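Local structure of acetolactate synthase isozyme 1 large subunit (6LPI) at residues Q68-K76 with P407-G415; A88-R99 with V125-K136. The protein is the large subunit of a thiamine diphosphate- and flavin-dependent enzyme, holding thiamine diphosphate, magnesium and flavin-adenine dinucleotide in a three-domain chain. All blocks are in the same frame, centred on the assembly; numbering follows the deposited sequence.

Contact 1 of 2, residues Q68-K76 with P407-G415. With FAD (flavin-adenine dinucleotide), chain I.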
loop_
_atom_site.group_PDB
_atom_site.type_symbol
_atom_site.label_atom_id
_atom_site.label_comp_id
_atom_site.label_asym_id
_atom_site.label_seq_id
_atom_site.Cartn_x
_atom_site.Cartn_y
_atom_site.Cartn_z
ATOM N N GLN B 68 6.029 8.274 2.521
ATOM C CA GLN B 68 4.792 7.571 2.227
ATOM C C GLN B 68 3.575 8.482 2.335
ATOM O O GLN B 68 2.662 8.379 1.519
ATOM C CB GLN B 68 4.642 6.367 3.134
ATOM C CG GLN B 68 5.126 5.095 2.471
ATOM C CD GLN B 68 4.247 3.906 2.846
ATOM O OE1 GLN B 68 3.009 3.966 2.762
ATOM N NE2 GLN B 68 4.878 2.844 3.316
ATOM N N GLY B 69 3.512 9.341 3.358
ATOM C CA GLY B 69 2.384 10.255 3.465
ATOM C C GLY B 69 2.302 11.215 2.292
ATOM O O GLY B 69 1.217 11.462 1.740
ATOM N N MET B 70 3.450 11.753 1.876
ATOM C CA MET B 70 3.449 12.564 0.665
ATOM C C MET B 70 2.879 11.757 -0.490
ATOM O O MET B 70 1.864 12.145 -1.087
ATOM C CB MET B 70 4.860 13.060 0.354
ATOM C CG MET B 70 5.409 13.922 1.466
ATOM S SD MET B 70 6.895 14.810 1.047
ATOM C CE MET B 70 6.729 14.934 -0.738
ATOM N N ALA B 71 3.476 10.576 -0.749
ATOM C CA ALA B 71 3.101 9.745 -1.891
ATOM C C ALA B 71 1.642 9.303 -1.835
ATOM O O ALA B 71 0.953 9.288 -2.864
ATOM C CB ALA B 71 4.015 8.534 -1.983
ATOM N N ARG B 72 1.144 8.940 -0.657
ATOM C CA ARG B 72 -0.246 8.535 -0.573
ATOM C C ARG B 72 -1.200 9.695 -0.771
ATOM O O ARG B 72 -2.355 9.465 -1.127
ATOM C CB ARG B 72 -0.521 7.825 0.747
ATOM C CG ARG B 72 0.328 6.615 0.951
ATOM C CD ARG B 72 -0.336 5.781 1.981
ATOM N NE ARG B 72 0.469 4.656 2.426
ATOM C CZ ARG B 72 -0.067 3.512 2.838
ATOM N NH1 ARG B 72 -1.389 3.376 2.834
ATOM N NH2 ARG B 72 0.713 2.518 3.260
ATOM N N THR B 73 -0.759 10.939 -0.597
ATOM C CA THR B 73 -1.678 12.017 -0.977
ATOM C C THR B 73 -1.499 12.618 -2.391
ATOM O O THR B 73 -2.501 13.081 -2.940
ATOM C CB THR B 73 -1.624 13.158 0.031
ATOM O OG1 THR B 73 -0.296 13.689 0.080
ATOM C CG2 THR B 73 -2.050 12.682 1.427
ATOM N N ASP B 74 -0.294 12.592 -3.035
ATOM C CA ASP B 74 -0.053 13.318 -4.306
ATOM C C ASP B 74 -0.550 12.497 -5.495
ATOM O O ASP B 74 -1.116 13.044 -6.452
ATOM C CB ASP B 74 1.448 13.561 -4.617
ATOM C CG ASP B 74 2.353 12.428 -4.171
ATOM O OD1 ASP B 74 1.899 11.296 -4.394
ATOM O OD2 ASP B 74 3.443 12.634 -3.624
ATOM N N GLY B 75 -0.376 11.165 -5.418
ATOM C CA GLY B 75 -0.419 10.249 -6.548
ATOM C C GLY B 75 0.868 10.090 -7.321
ATOM O O GLY B 75 0.854 9.417 -8.355
ATOM N N LYS B 76 1.972 10.697 -6.871
ATOM C CA LYS B 76 3.317 10.682 -7.486
ATOM C C LYS B 76 4.391 10.102 -6.537
ATOM O O LYS B 76 4.192 10.086 -5.321
ATOM C CB LYS B 76 3.683 12.117 -7.954
ATOM C CG LYS B 76 4.890 12.202 -8.914
ATOM C CD LYS B 76 4.688 13.035 -10.204
ATOM C CE LYS B 76 5.579 12.500 -11.379
ATOM N NZ LYS B 76 7.042 12.313 -11.067
ATOM N N PRO B 407 -11.648 10.681 -2.039
ATOM C CA PRO B 407 -10.451 9.909 -2.378
ATOM C C PRO B 407 -9.208 10.597 -1.832
ATOM O O PRO B 407 -9.172 11.816 -1.648
ATOM C CB PRO B 407 -10.455 9.897 -3.911
ATOM C CG PRO B 407 -11.878 10.151 -4.277
ATOM C CD PRO B 407 -12.424 11.060 -3.230
ATOM N N ARG B 408 -8.192 9.787 -1.557
ATOM C CA ARG B 408 -6.918 10.243 -1.005
ATOM C C ARG B 408 -7.114 11.158 0.201
ATOM O O ARG B 408 -6.342 12.079 0.447
ATOM C CB ARG B 408 -6.077 10.902 -2.094
ATOM C CG ARG B 408 -6.025 10.014 -3.342
ATOM C CD ARG B 408 -4.999 10.411 -4.376
ATOM N NE ARG B 408 -3.745 9.762 -4.018
ATOM C CZ ARG B 408 -3.084 8.886 -4.776
ATOM N NH1 ARG B 408 -3.542 8.536 -5.975
ATOM N NH2 ARG B 408 -1.945 8.358 -4.327
ATOM N N GLN B 409 -8.127 10.852 1.004
ATOM C CA GLN B 409 -8.323 11.494 2.297
ATOM C C GLN B 409 -7.946 10.581 3.445
ATOM O O GLN B 409 -7.521 11.061 4.496
ATOM C CB GLN B 409 -9.791 11.931 2.443
ATOM C CG GLN B 409 -10.214 12.152 3.865
ATOM C CD GLN B 409 -11.566 12.790 3.980
ATOM O OE1 GLN B 409 -11.692 13.902 4.503
ATOM N NE2 GLN B 409 -12.597 12.088 3.508
ATOM N N TRP B 410 -8.025 9.282 3.200
ATOM C CA TRP B 410 -7.863 8.215 4.175
ATOM C C TRP B 410 -6.515 7.541 3.935
ATOM O O TRP B 410 -6.274 6.997 2.851
ATOM C CB TRP B 410 -9.022 7.234 4.018
ATOM C CG TRP B 410 -8.974 5.968 4.755
ATOM C CD1 TRP B 410 -8.924 4.711 4.221
ATOM C CD2 TRP B 410 -9.043 5.800 6.173
ATOM N NE1 TRP B 410 -8.944 3.769 5.224
ATOM C CE2 TRP B 410 -9.006 4.412 6.432
ATOM C CE3 TRP B 410 -9.096 6.687 7.251
ATOM C CZ2 TRP B 410 -9.038 3.894 7.718
ATOM C CZ3 TRP B 410 -9.129 6.167 8.529
ATOM C CH2 TRP B 410 -9.102 4.779 8.753
ATOM N N LEU B 411 -5.619 7.654 4.916
ATOM C CA LEU B 411 -4.266 7.108 4.879
ATOM C C LEU B 411 -4.134 6.079 5.993
ATOM O O LEU B 411 -4.011 6.442 7.169
ATOM C CB LEU B 411 -3.205 8.195 5.075
ATOM C CG LEU B 411 -2.576 8.990 3.921
ATOM C CD1 LEU B 411 -3.609 9.637 3.042
ATOM C CD2 LEU B 411 -1.604 10.035 4.446
ATOM N N THR B 412 -4.079 4.810 5.635
ATOM C CA THR B 412 -3.860 3.761 6.617
ATOM C C THR B 412 -2.932 2.708 6.029
ATOM O O THR B 412 -2.802 2.577 4.813
ATOM C CB THR B 412 -5.176 3.116 7.062
ATOM O OG1 THR B 412 -4.976 2.410 8.294
ATOM C CG2 THR B 412 -5.681 2.167 6.019
ATOM N N SER B 413 -2.236 2.001 6.909
ATOM C CA SER B 413 -1.363 0.904 6.515
ATOM C C SER B 413 -2.176 -0.391 6.584
ATOM O O SER B 413 -2.518 -0.849 7.675
ATOM C CB SER B 413 -0.141 0.872 7.426
ATOM O OG SER B 413 0.607 -0.311 7.270
ATOM N N GLY B 414 -2.519 -0.955 5.418
ATOM C CA GLY B 414 -3.379 -2.134 5.326
ATOM C C GLY B 414 -2.746 -3.489 5.034
ATOM O O GLY B 414 -3.110 -4.508 5.636
ATOM N N GLY B 415 -1.886 -3.521 4.020
ATOM C CA GLY B 415 -1.204 -4.720 3.606
ATOM C C GLY B 415 -0.269 -5.227 4.671
ATOM O O GLY B 415 -0.406 -6.340 5.171
HETATM P PA FAD I . -4.816 -3.067 -2.336
HETATM O O1A FAD I . -5.089 -1.731 -1.764
HETATM O O2A FAD I . -3.434 -3.630 -2.139
HETATM O O5B FAD I . -5.186 -2.835 -3.855
HETATM C C5B FAD I . -4.198 -2.951 -4.899
HETATM C C4B FAD I . -4.841 -3.686 -6.044
HETATM O O4B FAD I . -5.366 -2.744 -7.017
HETATM C C3B FAD I . -3.898 -4.598 -6.822
HETATM O O3B FAD I . -4.619 -5.765 -7.218
HETATM C C2B FAD I . -3.462 -3.685 -7.974
HETATM O O2B FAD I . -2.957 -4.368 -9.112
HETATM C C1B FAD I . -4.799 -3.026 -8.282
HETATM N N9A FAD I . -4.723 -1.792 -9.047
HETATM C C8A FAD I . -3.986 -0.673 -8.766
HETATM N N7A FAD I . -4.139 0.300 -9.635
HETATM C C5A FAD I . -5.041 -0.216 -10.552
HETATM C C6A FAD I . -5.614 0.312 -11.727
HETATM N N6A FAD I . -5.352 1.533 -12.199
HETATM N N1A FAD I . -6.468 -0.475 -12.418
HETATM C C2A FAD I . -6.729 -1.702 -11.958
HETATM N N3A FAD I . -6.258 -2.302 -10.864
HETATM C C4A FAD I . -5.409 -1.506 -10.203
HETATM N N1 FAD I . -9.447 -4.986 4.768
HETATM C C2 FAD I . -10.760 -5.214 4.484
HETATM O O2 FAD I . -11.177 -5.164 3.334
HETATM N N3 FAD I . -11.651 -5.492 5.505
HETATM C C4 FAD I . -11.346 -5.571 6.847
HETATM O O4 FAD I . -12.228 -5.823 7.665
HETATM C C4X FAD I . -9.940 -5.338 7.141
HETATM N N5 FAD I . -9.547 -5.390 8.396
HETATM C C5X FAD I . -8.206 -5.147 8.667
HETATM C C6 FAD I . -7.766 -5.186 9.992
HETATM C C7 FAD I . -6.432 -4.935 10.310
HETATM C C7M FAD I . -5.984 -5.001 11.745
HETATM C C8 FAD I . -5.515 -4.647 9.286
HETATM C C8M FAD I . -4.061 -4.389 9.598
HETATM C C9 FAD I . -5.952 -4.609 7.964
HETATM C C9A FAD I . -7.281 -4.865 7.648
HETATM N N10 FAD I . -7.749 -4.829 6.316
HETATM C C10 FAD I . -9.068 -5.057 6.028
HETATM C "C1'" FAD I . -6.842 -4.532 5.208
HETATM C "C2'" FAD I . -6.355 -5.784 4.496
HETATM O "O2'" FAD I . -5.242 -6.345 5.191
HETATM C "C3'" FAD I . -5.910 -5.419 3.080
HETATM O "O3'" FAD I . -4.910 -4.407 3.141
HETATM C "C4'" FAD I . -7.033 -4.932 2.171
HETATM O "O4'" FAD I . -8.210 -5.676 2.461
HETATM C "C5'" FAD I . -6.689 -5.077 0.708
HETATM O "O5'" FAD I . -7.545 -4.218 -0.064
HETATM P P FAD I . -7.372 -4.105 -1.605
HETATM O O1P FAD I . -7.942 -5.366 -2.256
HETATM O O2P FAD I . -7.847 -2.902 -2.011
HETATM O O3P FAD I . -5.825 -4.139 -1.745
#

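Contact 2 of 2, residues A88-R99 with V125-K136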
loop_
_atom_site.group_PDB
_atom_site.type_symbol
_atom_site.label_atom_id
_atom_site.label_comp_id
_atom_site.label_asym_id
_atom_site.label_seq_id
_atom_site.Cartn_x
_atom_site.Cartn_y
_atom_site.Cartn_z
ATOM N N ALA B 88 20.168 2.079 5.962
ATOM C CA ALA B 88 19.473 1.224 5.015
ATOM C C ALA B 88 18.568 0.240 5.746
ATOM O O ALA B 88 17.380 0.129 5.427
ATOM C CB ALA B 88 20.476 0.502 4.115
ATOM N N THR B 89 19.101 -0.472 6.745
ATOM C CA THR B 89 18.282 -1.460 7.442
ATOM C C THR B 89 17.075 -0.814 8.105
ATOM O O THR B 89 15.996 -1.410 8.158
ATOM C CB THR B 89 19.101 -2.222 8.479
ATOM O OG1 THR B 89 19.691 -1.285 9.373
ATOM C CG2 THR B 89 20.169 -3.086 7.830
ATOM N N ASN B 90 17.234 0.405 8.620
ATOM C CA ASN B 90 16.105 1.093 9.239
ATOM C C ASN B 90 15.017 1.459 8.243
ATOM O O ASN B 90 13.862 1.627 8.642
ATOM C CB ASN B 90 16.586 2.341 9.959
ATOM C CG ASN B 90 17.092 2.044 11.357
ATOM O OD1 ASN B 90 16.893 0.937 11.901
ATOM N ND2 ASN B 90 17.772 3.029 11.946
ATOM N N LEU B 91 15.347 1.561 6.955
ATOM C CA LEU B 91 14.313 1.842 5.959
ATOM C C LEU B 91 13.378 0.663 5.700
ATOM O O LEU B 91 12.268 0.867 5.179
ATOM C CB LEU B 91 14.978 2.258 4.647
ATOM C CG LEU B 91 15.351 3.729 4.598
ATOM C CD1 LEU B 91 16.260 3.975 3.440
ATOM C CD2 LEU B 91 14.083 4.526 4.439
ATOM N N VAL B 92 13.798 -0.553 6.060
ATOM C CA VAL B 92 13.138 -1.783 5.602
ATOM C C VAL B 92 11.626 -1.767 5.845
ATOM O O VAL B 92 10.837 -2.018 4.931
ATOM C CB VAL B 92 13.798 -3.003 6.261
ATOM C CG1 VAL B 92 12.995 -4.259 5.988
ATOM C CG2 VAL B 92 15.227 -3.145 5.758
ATOM N N THR B 93 11.195 -1.533 7.090
ATOM C CA THR B 93 9.763 -1.621 7.375
ATOM C C THR B 93 8.970 -0.641 6.513
ATOM O O THR B 93 7.937 -1.002 5.943
ATOM C CB THR B 93 9.497 -1.366 8.855
ATOM O OG1 THR B 93 10.193 -2.341 9.631
ATOM C CG2 THR B 93 8.030 -1.513 9.157
ATOM N N ALA B 94 9.462 0.596 6.381
ATOM C CA ALA B 94 8.772 1.602 5.577
ATOM C C ALA B 94 8.663 1.173 4.126
ATOM O O ALA B 94 7.614 1.363 3.489
ATOM C CB ALA B 94 9.533 2.915 5.640
ATOM N N ILE B 95 9.752 0.608 3.578
ATOM C CA ILE B 95 9.735 0.138 2.192
ATOM C C ILE B 95 8.796 -1.068 2.019
ATOM O O ILE B 95 7.951 -1.055 1.132
ATOM C CB ILE B 95 11.190 -0.090 1.693
ATOM C CG1 ILE B 95 11.776 1.167 1.066
ATOM C CG2 ILE B 95 11.245 -1.146 0.623
ATOM C CD1 ILE B 95 11.882 2.380 1.901
ATOM N N ALA B 96 8.863 -2.073 2.889
ATOM C CA ALA B 96 7.968 -3.227 2.782
ATOM C C ALA B 96 6.498 -2.817 2.910
ATOM O O ALA B 96 5.626 -3.303 2.166
ATOM C CB ALA B 96 8.323 -4.271 3.843
ATOM N N ASP B 97 6.206 -1.921 3.849
ATOM C CA ASP B 97 4.867 -1.370 3.928
ATOM C C ASP B 97 4.496 -0.718 2.609
ATOM O O ASP B 97 3.368 -0.870 2.134
ATOM C CB ASP B 97 4.755 -0.367 5.071
ATOM C CG ASP B 97 3.332 0.142 5.255
ATOM O OD1 ASP B 97 2.520 -0.574 5.888
ATOM O OD2 ASP B 97 3.018 1.246 4.744
ATOM N N ALA B 98 5.425 0.025 1.999
ATOM C CA ALA B 98 5.120 0.618 0.696
ATOM C C ALA B 98 4.796 -0.454 -0.336
ATOM O O ALA B 98 3.889 -0.278 -1.159
ATOM C CB ALA B 98 6.281 1.483 0.212
ATOM N N ARG B 99 5.523 -1.575 -0.299
ATOM C CA ARG B 99 5.311 -2.653 -1.264
ATOM C C ARG B 99 3.920 -3.277 -1.139
ATOM O O ARG B 99 3.181 -3.360 -2.129
ATOM C CB ARG B 99 6.382 -3.727 -1.091
ATOM C CG ARG B 99 6.178 -4.927 -1.989
ATOM C CD ARG B 99 6.410 -4.556 -3.414
ATOM N NE ARG B 99 6.728 -5.748 -4.184
ATOM C CZ ARG B 99 6.559 -5.854 -5.494
ATOM N NH1 ARG B 99 6.084 -4.829 -6.188
ATOM N NH2 ARG B 99 6.867 -6.984 -6.104
ATOM N N VAL B 125 26.874 -4.014 4.528
ATOM C CA VAL B 125 25.592 -4.702 4.598
ATOM C C VAL B 125 25.013 -4.790 3.185
ATOM O O VAL B 125 24.942 -3.781 2.472
ATOM C CB VAL B 125 24.624 -3.986 5.556
ATOM C CG1 VAL B 125 23.200 -4.370 5.262
ATOM C CG2 VAL B 125 24.955 -4.353 6.978
ATOM N N ASP B 126 24.543 -5.983 2.811
ATOM C CA ASP B 126 24.030 -6.242 1.469
ATOM C C ASP B 126 22.654 -5.599 1.321
ATOM O O ASP B 126 21.612 -6.259 1.367
ATOM C CB ASP B 126 24.002 -7.739 1.205
ATOM C CG ASP B 126 23.441 -8.088 -0.160
ATOM O OD1 ASP B 126 23.413 -9.302 -0.480
ATOM O OD2 ASP B 126 23.049 -7.171 -0.920
ATOM N N THR B 127 22.662 -4.274 1.117
ATOM C CA THR B 127 21.411 -3.557 0.922
ATOM C C THR B 127 20.621 -4.120 -0.258
ATOM O O THR B 127 19.406 -4.327 -0.158
ATOM C CB THR B 127 21.691 -2.079 0.705
ATOM O OG1 THR B 127 22.344 -1.539 1.861
ATOM C CG2 THR B 127 20.392 -1.350 0.477
ATOM N N TYR B 128 21.295 -4.372 -1.385
ATOM C CA TYR B 128 20.623 -4.944 -2.547
ATOM C C TYR B 128 19.895 -6.224 -2.170
ATOM O O TYR B 128 18.704 -6.410 -2.476
ATOM C CB TYR B 128 21.641 -5.289 -3.631
ATOM C CG TYR B 128 21.016 -5.589 -4.978
ATOM C CD1 TYR B 128 20.766 -6.908 -5.351
ATOM C CD2 TYR B 128 20.646 -4.567 -5.863
ATOM C CE1 TYR B 128 20.188 -7.212 -6.581
ATOM C CE2 TYR B 128 20.075 -4.858 -7.095
ATOM C CZ TYR B 128 19.846 -6.203 -7.447
ATOM O OH TYR B 128 19.282 -6.547 -8.661
ATOM N N GLY B 129 20.631 -7.147 -1.545
ATOM C CA GLY B 129 20.043 -8.411 -1.154
ATOM C C GLY B 129 18.814 -8.241 -0.298
ATOM O O GLY B 129 17.777 -8.848 -0.558
ATOM N N ILE B 130 18.919 -7.418 0.744
ATOM C CA ILE B 130 17.795 -7.184 1.642
ATOM C C ILE B 130 16.605 -6.597 0.910
ATOM O O ILE B 130 15.456 -6.904 1.242
ATOM C CB ILE B 130 18.229 -6.295 2.819
ATOM C CG1 ILE B 130 19.469 -6.890 3.470
ATOM C CG2 ILE B 130 17.144 -6.264 3.845
ATOM C CD1 ILE B 130 19.877 -6.150 4.660
ATOM N N SER B 131 16.843 -5.760 -0.091
ATOM C CA SER B 131 15.715 -5.121 -0.764
ATOM C C SER B 131 15.057 -6.017 -1.814
ATOM O O SER B 131 13.894 -5.770 -2.152
ATOM C CB SER B 131 16.132 -3.787 -1.394
ATOM O OG SER B 131 17.410 -3.887 -2.003
ATOM N N ILE B 132 15.762 -7.025 -2.341
ATOM C CA ILE B 132 15.175 -7.935 -3.340
ATOM C C ILE B 132 13.717 -8.287 -3.013
ATOM O O ILE B 132 12.835 -8.031 -3.842
ATOM C CB ILE B 132 15.966 -9.255 -3.487
ATOM C CG1 ILE B 132 17.398 -9.086 -3.992
ATOM C CG2 ILE B 132 15.258 -10.129 -4.484
ATOM C CD1 ILE B 132 17.539 -9.002 -5.479
ATOM N N PRO B 133 13.384 -8.851 -1.848
ATOM C CA PRO B 133 12.005 -9.312 -1.633
ATOM C C PRO B 133 11.007 -8.255 -1.181
ATOM O O PRO B 133 9.835 -8.600 -0.995
ATOM C CB PRO B 133 12.175 -10.377 -0.542
ATOM C CG PRO B 133 13.329 -9.950 0.227
ATOM C CD PRO B 133 14.239 -9.170 -0.685
ATOM N N ILE B 134 11.371 -6.980 -1.060
ATOM C CA ILE B 134 10.427 -5.985 -0.541
ATOM C C ILE B 134 10.304 -4.794 -1.477
ATOM O O ILE B 134 9.813 -3.731 -1.077
ATOM C CB ILE B 134 10.829 -5.476 0.861
ATOM C CG1 ILE B 134 12.240 -4.858 0.803
ATOM C CG2 ILE B 134 10.663 -6.552 1.907
ATOM C CD1 ILE B 134 12.753 -4.262 2.084
ATOM N N THR B 135 10.780 -4.922 -2.703
ATOM C CA THR B 135 10.717 -3.792 -3.608
ATOM C C THR B 135 10.011 -4.203 -4.887
ATOM O O THR B 135 9.989 -5.374 -5.241
ATOM C CB THR B 135 12.098 -3.285 -3.926
ATOM O OG1 THR B 135 12.935 -4.418 -4.194
ATOM C CG2 THR B 135 12.624 -2.582 -2.706
ATOM N N LYS B 136 9.423 -3.232 -5.585
ATOM C CA LYS B 136 8.997 -3.510 -6.951
ATOM C C LYS B 136 10.195 -3.661 -7.886
ATOM O O LYS B 136 10.110 -4.391 -8.878
ATOM C CB LYS B 136 8.052 -2.412 -7.463
ATOM C CG LYS B 136 7.533 -2.727 -8.846
ATOM C CD LYS B 136 6.979 -1.537 -9.558
ATOM C CE LYS B 136 5.802 -1.925 -10.382
ATOM N NZ LYS B 136 5.300 -0.852 -11.256
#

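Contact 1 of 2, residues Q68-K76 with P407-G415
Arg72 and Arg408 carry this polar contact between two domains, each reaching the backbone of the other segment, at separate places, from the C-terminal end of helix 60-74 and from strand 410-411 with its flanking loops. The backbones come closest at Thr73 and Arg408. Arg408, bent at chi3 (87°), brings its guanidinium to the last turn of the helix: NE donates to Arg72 O at 3.2 Å with an N-H...O angle of 153°, that oxygen lying near the guanidinium plane but met from above its own carbonyl plane. NH2 adds weak bonds to Arg72 O and to Ala71 O. Gly75, with positive phi just beyond the helix, sets its CA over one face of the same guanidinium, 3.3 Å from Arg408 NH2. A cation among carbonyls at a helix C terminus suits the helix dipole and probably gains from it.

The helix belongs to the N-terminal thiamine diphosphate-binding domain and the strand to the edge of the parallel sheet of the C-terminal one, two domains of related fold. Arg72 runs extended from CG to NE toward residues 412-413, where NH1 makes a weak, poorly angled bond to Thr412 O (2.6 Å). Gln68 OE1 fixes the rotation of its guanidinium, accepting in the guanidinium plane from Arg72 NE at 2.7 Å and from Arg72 NH2 at 2.8 Å; Asp97 and Asp101 add salt bridges to NH2. Beside the arginines, Leu411 packs on the helix: its side chain crosses that of Thr73 at about a right angle, with Leu411 CD1 3.8 Å from Thr73 CG2, and Leu411 CG meets Arg72 CB. Ala429 of helix 422-432 touches both Leu411 and Thr73. Farther along, Gly414 O accepts from O2' of flavin-adenine dinucleotide at 2.8 Å.

Contact 2 of 2, residues A88-R99 with V125-K136
Ile134 is the chief apolar residue here, set against helix 86-101 by residues 125-136. Its CG1 lies between the backbone N and the carbonyl carbon (chi1 58°), and from there CD1 reaches Val92 CG1 at 3.9 Å and Ile95 CG2 at 3.8 Å, the side chains crossing at about a right angle. The other branch, Ile134 CG2, rests on Ala96 CB at 3.8 Å; the small alanine is consistent with a close approach, 5.0 Å between the CA atoms of Ala96 and Ile134. One turn back, Val92 CG2 touches Ile130 CG2; farther back the side chains of Thr89 and Val125 cross likewise. At the far end, Ala88 CB meets Thr127 OG1. The short helix 127-131 runs nearly parallel to its partner, with axes 10.6 Å apart and 17° between their directions.

Polar groups enter mainly at the C-terminal end. Arg99 CB packs on Ile134 O, and the bend at chi2 (69°) lays the guanidinium across the backbone beyond, with Thr135 O and Lys136 CA over one face; Arg99 NH1 is 3.3 Å from Lys136 CA. Lys136 turns its amine elsewhere, to Ile157 O.

Within residues 125-136, Asp126 sits at the N-cap of helix 127-131 and accepts from Gly129 N, while Ser131 O receives Thr135 OG1 and Ile134 N from opposite faces of its plane.

Inside the N-terminal thiamine diphosphate-binding domain, apolar contacts of branched aliphatic side chains join the two segments, and Arg99 lays one face of its guanidinium over the backbone of Thr135 and Lys136; the contact therefore probably rests on burial of apolar surface.

Overall arrangement
From the N terminus the chain first lays down helix 60-74, whose end waits for a partner more than 330 residues on. Helix 86-101 follows, and contact 2 closes a short loop, 25 residues between its segments, that includes strand 105-111 and a part not modelled, when 125-136 returns within the same domain. Contact 1 closes only after the chain has passed through the central domain and come back at strand 410-411, so contact 2 is nested inside its loop. The centres are about 19 Å apart, yet the contacts meet at Asp97 of helix 86-101, which probably hydrogen-bonds Gln68 and Ser413. Helix 86-101 links the packing of the N-terminal domain to the interface with the C-terminal domain.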